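Local coordinates for protein glycerol dehydratase (Clostridium butyricum, PDB 1R9D) that probably dehydrates glycerol without coenzyme B12, as a lyase of the pyruvate formate-lyase-like glycyl radical family, at residues 167-172 / 289-294; 171-176 / 264-269. One frame throughout, in Å; residues are numbered along the deposited sequence.

In the fold
Both contacts use the first turns of helix 169-190, with K171 and V172 common to the two segments. Contact 1 sets the N-terminus of that helix against helix 288-298, and contact 2, whose centre lies about 8 Å away, packs the next turn across helix 260-277, the helix that precedes 288-298 in the chain. Contact 2 is buried and apolar, leucine branches against each other and against backbone. Contact 1 is only partly buried and largely aromatic, with tyrosine hydroxyls that find their hydrogen bonds elsewhere in the chain. The two meet physically where the F267 ring of contact 2 packs against Y169 and Y291 of contact 1, so one three-helix cluster holds both.

Contact 1. Residues 167-172 / 289-294; sequences VDYGKV and DQYMYP
Y169 and Y291 carry this contact, each giving the other a different part of itself. CB of Y169 sits over one face of the Y291 ring, 4.0 Å from its centroid and 17° off the normal, in a CH-pi contact. In return Y291 OH lies over one face of the Y169 ring, 3.7 Å from Y169 CD1. The planes are tilted by only 20° but slid apart, with ring centroids 5.6 Å from each other, so the rings barely overlap, and what lies over each face is the other residue's CB or hydroxyl. Beside the rings G170 lies against the base of Y291, its CA 4.0 Å from Y291 CB.

Y291 reaches the neighbouring helix by placing CG between its own backbone N and carbonyl carbon (chi1 55°). The contact joins the N-terminus of helix 169-190 to helix 288-298, which kinks at P294, inside the pyruvate formate-lyase-like region. It is structural packing, with the Y169 side chain about 13 Å from the bound glycerol.

Further out, each hydroxyl has a hydrogen bond outside the pair: Y291 OH to P285 O, and Y169 OH to H271 ND1 on helix 260-277. V167 CG2 covers the centre of the Y169 ring on the face opposite Y291 OH, 3.6 Å above the plane. D168 then fixes the start of the helix as its N-cap, its OD1 accepting from K171 N at 3.1 Å, the N-H arriving from well above the carboxylate plane.

Contact 2. Residues 171-176 / 264-269; sequences KVLRVG and CQLFWF
The F267 ring swings away from L173, which touches the base of that side chain instead of a ring face: L173 CD2 lies 3.9 Å from F267 N and 4.5 Å from F267 CB. The ring itself is taken up by other aromatics, meeting Y169 with planes at about 40° and F288 edge-to-face. Across the helix from F267, the F269 ring has Q265 NE2 over one face, 3.2 Å above the plane and displaced toward the rim; that amide also hydrogen-bonds to V73 O.

Between the helices, L173 and L266 run alongside each other, pointing opposite ways. The CD2 branch of L173 comes up alongside L266, 3.9 Å from L266 CB and equally near its CG. In L266, chi1 of -179° sends the chain out toward helix 169-190, and the turn at chi2 brings the CD2 branch to 3.9 Å from V172 O. That carbonyl is already engaged within its own helix, accepting from G176 N at 2.7 Å.

The short segments of helices 169-190 and 260-277 cross at 116°, their axes 9.9 Å apart at closest approach. Around the crossing, M292 and Y295 of helix 288-298 pack on L173, and V252 packs on L266. With leucine branches meeting one another and backbone atoms, and V172 O already accepting within its helix, the contact rests on burial and fit of shape.

Contact 1. Residues 167-172 / 289-294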
ATOM      1  N   VAL A 167      13.613  22.060   3.670  1.00 24.41           N
ATOM      2  CA  VAL A 167      14.106  21.404   2.465  1.00 23.79           C
ATOM      3  C   VAL A 167      15.451  21.955   2.021  1.00 23.94           C
ATOM      4  O   VAL A 167      15.967  22.911   2.599  1.00 22.83           O
ATOM      5  CB  VAL A 167      13.098  21.532   1.300  1.00 24.08           C
ATOM      6  CG1 VAL A 167      11.750  20.973   1.722  1.00 24.68           C
ATOM      7  CG2 VAL A 167      12.970  22.989   0.865  1.00 23.34           C
ATOM      8  N   ASP A 168      16.019  21.340   0.989  1.00 24.32           N
ATOM      9  CA  ASP A 168      17.310  21.760   0.468  1.00 26.56           C
ATOM     10  C   ASP A 168      17.126  22.983  -0.436  1.00 27.63           C
ATOM     11  O   ASP A 168      17.315  22.893  -1.652  1.00 27.92           O
ATOM     12  CB  ASP A 168      17.938  20.618  -0.336  1.00 27.42           C
ATOM     13  CG  ASP A 168      19.440  20.767  -0.498  1.00 29.66           C
ATOM     14  OD1 ASP A 168      19.957  21.901  -0.374  1.00 30.75           O
ATOM     15  OD2 ASP A 168      20.109  19.743  -0.766  1.00 30.36           O
ATOM     16  N   TYR A 169      16.753  24.117   0.158  1.00 27.55           N
ATOM     17  CA  TYR A 169      16.545  25.346  -0.611  1.00 27.29           C
ATOM     18  C   TYR A 169      17.776  25.691  -1.441  1.00 27.34           C
ATOM     19  O   TYR A 169      17.663  26.093  -2.598  1.00 27.56           O
ATOM     20  CB  TYR A 169      16.233  26.536   0.312  1.00 25.94           C
ATOM     21  CG  TYR A 169      14.915  26.468   1.057  1.00 26.24           C
ATOM     22  CD1 TYR A 169      14.848  25.959   2.356  1.00 25.98           C
ATOM     23  CD2 TYR A 169      13.735  26.943   0.474  1.00 25.39           C
ATOM     24  CE1 TYR A 169      13.639  25.929   3.060  1.00 26.16           C
ATOM     25  CE2 TYR A 169      12.521  26.919   1.169  1.00 25.93           C
ATOM     26  CZ  TYR A 169      12.482  26.412   2.461  1.00 26.54           C
ATOM     27  OH  TYR A 169      11.295  26.403   3.157  1.00 25.99           O
ATOM     28  N   GLY A 170      18.951  25.536  -0.837  1.00 27.63           N
ATOM     29  CA  GLY A 170      20.194  25.849  -1.521  1.00 27.10           C
ATOM     30  C   GLY A 170      20.396  25.093  -2.819  1.00 28.75           C
ATOM     31  O   GLY A 170      20.902  25.649  -3.793  1.00 28.83           O
ATOM     32  N   LYS A 171      19.999  23.826  -2.838  1.00 28.49           N
ATOM     33  CA  LYS A 171      20.154  23.005  -4.031  1.00 29.45           C
ATOM     34  C   LYS A 171      19.258  23.473  -5.167  1.00 29.23           C
ATOM     35  O   LYS A 171      19.711  23.604  -6.302  1.00 30.65           O
ATOM     36  CB  LYS A 171      19.840  21.542  -3.718  1.00 29.73           C
ATOM     37  CG  LYS A 171      19.986  20.608  -4.911  1.00 31.97           C
ATOM     38  CD  LYS A 171      19.662  19.173  -4.518  1.00 33.64           C
ATOM     39  CE  LYS A 171      19.839  18.212  -5.683  1.00 35.12           C
ATOM     40  NZ  LYS A 171      19.489  16.814  -5.286  1.00 35.57           N
ATOM     41  N   VAL A 172      17.986  23.712  -4.868  1.00 29.20           N
ATOM     42  CA  VAL A 172      17.047  24.155  -5.889  1.00 29.62           C
ATOM     43  C   VAL A 172      17.402  25.546  -6.412  1.00 29.73           C
ATOM     44  O   VAL A 172      17.207  25.837  -7.591  1.00 28.61           O
ATOM     45  CB  VAL A 172      15.598  24.162  -5.360  1.00 29.13           C
ATOM     46  CG1 VAL A 172      14.642  24.558  -6.485  1.00 29.90           C
ATOM     47  CG2 VAL A 172      15.234  22.783  -4.822  1.00 29.88           C
ATOM     48  N   ASP A 289      20.575  32.769   5.965  1.00 25.56           N
ATOM     49  CA  ASP A 289      21.786  33.553   5.777  1.00 25.83           C
ATOM     50  C   ASP A 289      22.914  32.771   5.114  1.00 26.46           C
ATOM     51  O   ASP A 289      23.752  33.348   4.422  1.00 26.93           O
ATOM     52  CB  ASP A 289      22.252  34.145   7.119  1.00 25.78           C
ATOM     53  CG  ASP A 289      22.727  33.087   8.112  1.00 25.56           C
ATOM     54  OD1 ASP A 289      22.248  31.933   8.053  1.00 25.49           O
ATOM     55  OD2 ASP A 289      23.566  33.430   8.972  1.00 27.19           O
ATOM     56  N   GLN A 290      22.927  31.458   5.297  1.00 25.54           N
ATOM     57  CA  GLN A 290      23.974  30.642   4.704  1.00 25.73           C
ATOM     58  C   GLN A 290      23.778  30.349   3.216  1.00 26.08           C
ATOM     59  O   GLN A 290      24.740  30.408   2.450  1.00 27.45           O
ATOM     60  CB  GLN A 290      24.118  29.337   5.485  1.00 25.85           C
ATOM     61  CG  GLN A 290      24.465  29.561   6.958  1.00 25.04           C
ATOM     62  CD  GLN A 290      25.728  30.390   7.137  1.00 25.02           C
ATOM     63  OE1 GLN A 290      26.779  30.056   6.595  1.00 25.93           O
ATOM     64  NE2 GLN A 290      25.629  31.476   7.903  1.00 23.92           N
ATOM     65  N   TYR A 291      22.557  30.035   2.794  1.00 25.33           N
ATOM     66  CA  TYR A 291      22.352  29.754   1.374  1.00 26.79           C
ATOM     67  C   TYR A 291      22.005  30.980   0.530  1.00 27.70           C
ATOM     68  O   TYR A 291      22.092  30.934  -0.695  1.00 29.45           O
ATOM     69  CB  TYR A 291      21.311  28.632   1.163  1.00 25.07           C
ATOM     70  CG  TYR A 291      19.946  28.819   1.794  1.00 25.50           C
ATOM     71  CD1 TYR A 291      19.017  29.716   1.264  1.00 24.07           C
ATOM     72  CD2 TYR A 291      19.566  28.062   2.906  1.00 25.22           C
ATOM     73  CE1 TYR A 291      17.741  29.853   1.824  1.00 25.57           C
ATOM     74  CE2 TYR A 291      18.297  28.194   3.475  1.00 24.69           C
ATOM     75  CZ  TYR A 291      17.391  29.089   2.932  1.00 24.96           C
ATOM     76  OH  TYR A 291      16.143  29.226   3.500  1.00 24.04           O
ATOM     77  N   MET A 292      21.633  32.082   1.173  1.00 28.60           N
ATOM     78  CA  MET A 292      21.301  33.291   0.420  1.00 29.74           C
ATOM     79  C   MET A 292      22.494  34.228   0.261  1.00 30.30           C
ATOM     80  O   MET A 292      22.559  34.995  -0.701  1.00 30.80           O
ATOM     81  CB  MET A 292      20.157  34.060   1.088  1.00 29.22           C
ATOM     82  CG  MET A 292      18.808  33.359   1.060  1.00 29.07           C
ATOM     83  SD  MET A 292      18.217  32.984  -0.617  1.00 31.08           S
ATOM     84  CE  MET A 292      17.530  34.586  -1.120  1.00 30.68           C
ATOM     85  N   TYR A 293      23.444  34.160   1.190  1.00 30.41           N
ATOM     86  CA  TYR A 293      24.609  35.040   1.140  1.00 31.44           C
ATOM     87  C   TYR A 293      25.415  34.979  -0.163  1.00 32.26           C
ATOM     88  O   TYR A 293      25.817  36.018  -0.696  1.00 32.27           O
ATOM     89  CB  TYR A 293      25.538  34.772   2.330  1.00 32.05           C
ATOM     90  CG  TYR A 293      26.784  35.631   2.312  1.00 32.26           C
ATOM     91  CD1 TYR A 293      26.707  37.010   2.503  1.00 33.22           C
ATOM     92  CD2 TYR A 293      28.032  35.070   2.059  1.00 32.89           C
ATOM     93  CE1 TYR A 293      27.846  37.809   2.437  1.00 33.26           C
ATOM     94  CE2 TYR A 293      29.175  35.858   1.990  1.00 34.72           C
ATOM     95  CZ  TYR A 293      29.076  37.226   2.178  1.00 34.07           C
ATOM     96  OH  TYR A 293      30.206  38.006   2.090  1.00 35.28           O
ATOM     97  N   PRO A 294      25.673  33.770  -0.688  1.00 31.81           N
ATOM     98  CA  PRO A 294      26.441  33.678  -1.934  1.00 32.16           C
ATOM     99  C   PRO A 294      25.851  34.503  -3.079  1.00 31.78           C
ATOM    100  O   PRO A 294      26.587  35.106  -3.856  1.00 32.96           O
ATOM    101  CB  PRO A 294      26.440  32.182  -2.222  1.00 31.94           C
ATOM    102  CG  PRO A 294      26.484  31.594  -0.840  1.00 31.54           C
ATOM    103  CD  PRO A 294      25.455  32.430  -0.109  1.00 32.15           C
TER

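Contact 2. Residues 171-176 / 264-269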
ATOM      1  N   LYS A 171      19.999  23.826  -2.838  1.00 28.49           N
ATOM      2  CA  LYS A 171      20.154  23.005  -4.031  1.00 29.45           C
ATOM      3  C   LYS A 171      19.258  23.473  -5.167  1.00 29.23           C
ATOM      4  O   LYS A 171      19.711  23.604  -6.302  1.00 30.65           O
ATOM      5  CB  LYS A 171      19.840  21.542  -3.718  1.00 29.73           C
ATOM      6  CG  LYS A 171      19.986  20.608  -4.911  1.00 31.97           C
ATOM      7  CD  LYS A 171      19.662  19.173  -4.518  1.00 33.64           C
ATOM      8  CE  LYS A 171      19.839  18.212  -5.683  1.00 35.12           C
ATOM      9  NZ  LYS A 171      19.489  16.814  -5.286  1.00 35.57           N
ATOM     10  N   VAL A 172      17.986  23.712  -4.868  1.00 29.20           N
ATOM     11  CA  VAL A 172      17.047  24.155  -5.889  1.00 29.62           C
ATOM     12  C   VAL A 172      17.402  25.546  -6.412  1.00 29.73           C
ATOM     13  O   VAL A 172      17.207  25.837  -7.591  1.00 28.61           O
ATOM     14  CB  VAL A 172      15.598  24.162  -5.360  1.00 29.13           C
ATOM     15  CG1 VAL A 172      14.642  24.558  -6.485  1.00 29.90           C
ATOM     16  CG2 VAL A 172      15.234  22.783  -4.822  1.00 29.88           C
ATOM     17  N   LEU A 173      17.919  26.407  -5.542  1.00 29.69           N
ATOM     18  CA  LEU A 173      18.308  27.749  -5.968  1.00 30.06           C
ATOM     19  C   LEU A 173      19.424  27.637  -6.998  1.00 30.49           C
ATOM     20  O   LEU A 173      19.508  28.438  -7.933  1.00 30.81           O
ATOM     21  CB  LEU A 173      18.795  28.585  -4.773  1.00 29.98           C
ATOM     22  CG  LEU A 173      17.716  29.152  -3.847  1.00 30.94           C
ATOM     23  CD1 LEU A 173      18.361  29.782  -2.620  1.00 31.30           C
ATOM     24  CD2 LEU A 173      16.895  30.187  -4.598  1.00 31.30           C
ATOM     25  N   ARG A 174      20.275  26.631  -6.833  1.00 30.26           N
ATOM     26  CA  ARG A 174      21.393  26.428  -7.744  1.00 31.50           C
ATOM     27  C   ARG A 174      21.018  25.772  -9.073  1.00 31.87           C
ATOM     28  O   ARG A 174      21.412  26.255 -10.137  1.00 30.94           O
ATOM     29  CB  ARG A 174      22.483  25.585  -7.072  1.00 32.82           C
ATOM     30  CG  ARG A 174      23.728  25.415  -7.929  1.00 35.10           C
ATOM     31  CD  ARG A 174      24.785  24.546  -7.266  1.00 36.67           C
ATOM     32  NE  ARG A 174      24.467  23.123  -7.326  1.00 38.74           N
ATOM     33  CZ  ARG A 174      24.105  22.388  -6.276  1.00 39.85           C
ATOM     34  NH1 ARG A 174      24.007  22.942  -5.075  1.00 40.17           N
ATOM     35  NH2 ARG A 174      23.854  21.094  -6.427  1.00 40.27           N
ATOM     36  N   VAL A 175      20.251  24.686  -9.015  1.00 30.95           N
ATOM     37  CA  VAL A 175      19.888  23.946 -10.223  1.00 30.76           C
ATOM     38  C   VAL A 175      18.498  24.195 -10.790  1.00 30.52           C
ATOM     39  O   VAL A 175      18.197  23.769 -11.907  1.00 30.92           O
ATOM     40  CB  VAL A 175      20.046  22.428  -9.993  1.00 30.14           C
ATOM     41  CG1 VAL A 175      21.451  22.127  -9.490  1.00 30.83           C
ATOM     42  CG2 VAL A 175      19.004  21.939  -9.000  1.00 29.72           C
ATOM     43  N   GLY A 176      17.648  24.870 -10.024  1.00 30.40           N
ATOM     44  CA  GLY A 176      16.302  25.152 -10.491  1.00 30.01           C
ATOM     45  C   GLY A 176      15.434  23.915 -10.610  1.00 30.40           C
ATOM     46  O   GLY A 176      15.909  22.790 -10.437  1.00 30.78           O
ATOM     47  N   CYS A 264      15.882  35.508  -4.330  1.00 28.82           N
ATOM     48  CA  CYS A 264      14.769  35.824  -3.431  1.00 28.33           C
ATOM     49  C   CYS A 264      13.424  35.364  -3.983  1.00 27.75           C
ATOM     50  O   CYS A 264      12.586  34.831  -3.252  1.00 26.99           O
ATOM     51  CB  CYS A 264      14.704  37.335  -3.155  1.00 28.96           C
ATOM     52  SG  CYS A 264      16.007  37.968  -2.072  1.00 30.93           S
ATOM     53  N   GLN A 265      13.206  35.576  -5.278  1.00 27.45           N
ATOM     54  CA  GLN A 265      11.942  35.179  -5.887  1.00 26.68           C
ATOM     55  C   GLN A 265      11.805  33.664  -5.998  1.00 25.95           C
ATOM     56  O   GLN A 265      10.735  33.120  -5.747  1.00 25.97           O
ATOM     57  CB  GLN A 265      11.787  35.810  -7.273  1.00 26.99           C
ATOM     58  CG  GLN A 265      10.472  35.439  -7.951  1.00 27.22           C
ATOM     59  CD  GLN A 265       9.257  35.958  -7.201  1.00 27.88           C
ATOM     60  OE1 GLN A 265       8.941  37.150  -7.250  1.00 30.03           O
ATOM     61  NE2 GLN A 265       8.571  35.066  -6.501  1.00 27.72           N
ATOM     62  N   LEU A 266      12.884  32.984  -6.373  1.00 25.70           N
ATOM     63  CA  LEU A 266      12.841  31.531  -6.503  1.00 26.46           C
ATOM     64  C   LEU A 266      12.660  30.897  -5.122  1.00 26.52           C
ATOM     65  O   LEU A 266      11.948  29.899  -4.968  1.00 25.54           O
ATOM     66  CB  LEU A 266      14.122  31.017  -7.175  1.00 26.43           C
ATOM     67  CG  LEU A 266      14.230  29.501  -7.397  1.00 25.58           C
ATOM     68  CD1 LEU A 266      12.957  28.963  -8.033  1.00 25.61           C
ATOM     69  CD2 LEU A 266      15.434  29.210  -8.275  1.00 24.97           C
ATOM     70  N   PHE A 267      13.301  31.486  -4.116  1.00 26.76           N
ATOM     71  CA  PHE A 267      13.166  30.987  -2.751  1.00 26.11           C
ATOM     72  C   PHE A 267      11.686  30.973  -2.381  1.00 25.89           C
ATOM     73  O   PHE A 267      11.165  29.965  -1.909  1.00 25.08           O
ATOM     74  CB  PHE A 267      13.908  31.886  -1.759  1.00 26.43           C
ATOM     75  CG  PHE A 267      13.477  31.687  -0.335  1.00 26.62           C
ATOM     76  CD1 PHE A 267      13.937  30.598   0.401  1.00 27.37           C
ATOM     77  CD2 PHE A 267      12.560  32.555   0.253  1.00 25.69           C
ATOM     78  CE1 PHE A 267      13.484  30.378   1.700  1.00 25.58           C
ATOM     79  CE2 PHE A 267      12.102  32.344   1.547  1.00 27.13           C
ATOM     80  CZ  PHE A 267      12.568  31.247   2.272  1.00 27.14           C
ATOM     81  N   TRP A 268      11.008  32.098  -2.591  1.00 25.56           N
ATOM     82  CA  TRP A 268       9.599  32.178  -2.243  1.00 25.57           C
ATOM     83  C   TRP A 268       8.724  31.190  -3.008  1.00 24.75           C
ATOM     84  O   TRP A 268       7.792  30.633  -2.437  1.00 25.14           O
ATOM     85  CB  TRP A 268       9.056  33.604  -2.421  1.00 26.01           C
ATOM     86  CG  TRP A 268       7.620  33.692  -2.015  1.00 25.74           C
ATOM     87  CD1 TRP A 268       6.543  33.882  -2.836  1.00 25.83           C
ATOM     88  CD2 TRP A 268       7.091  33.466  -0.704  1.00 26.65           C
ATOM     89  NE1 TRP A 268       5.377  33.779  -2.118  1.00 26.05           N
ATOM     90  CE2 TRP A 268       5.684  33.524  -0.806  1.00 26.90           C
ATOM     91  CE3 TRP A 268       7.670  33.215   0.550  1.00 26.92           C
ATOM     92  CZ2 TRP A 268       4.841  33.338   0.299  1.00 26.52           C
ATOM     93  CZ3 TRP A 268       6.832  33.030   1.649  1.00 27.18           C
ATOM     94  CH2 TRP A 268       5.434  33.091   1.515  1.00 27.50           C
ATOM     95  N   PHE A 269       9.006  30.966  -4.290  1.00 25.72           N
ATOM     96  CA  PHE A 269       8.197  30.013  -5.047  1.00 26.16           C
ATOM     97  C   PHE A 269       8.371  28.606  -4.478  1.00 26.02           C
ATOM     98  O   PHE A 269       7.412  27.850  -4.377  1.00 26.73           O
ATOM     99  CB  PHE A 269       8.565  30.024  -6.537  1.00 27.08           C
ATOM    100  CG  PHE A 269       7.882  31.114  -7.322  1.00 27.44           C
ATOM    101  CD1 PHE A 269       6.499  31.275  -7.254  1.00 28.42           C
ATOM    102  CD2 PHE A 269       8.618  31.969  -8.133  1.00 29.28           C
ATOM    103  CE1 PHE A 269       5.855  32.279  -7.986  1.00 30.27           C
ATOM    104  CE2 PHE A 269       7.985  32.975  -8.868  1.00 30.24           C
ATOM    105  CZ  PHE A 269       6.603  33.129  -8.794  1.00 28.43           C
TER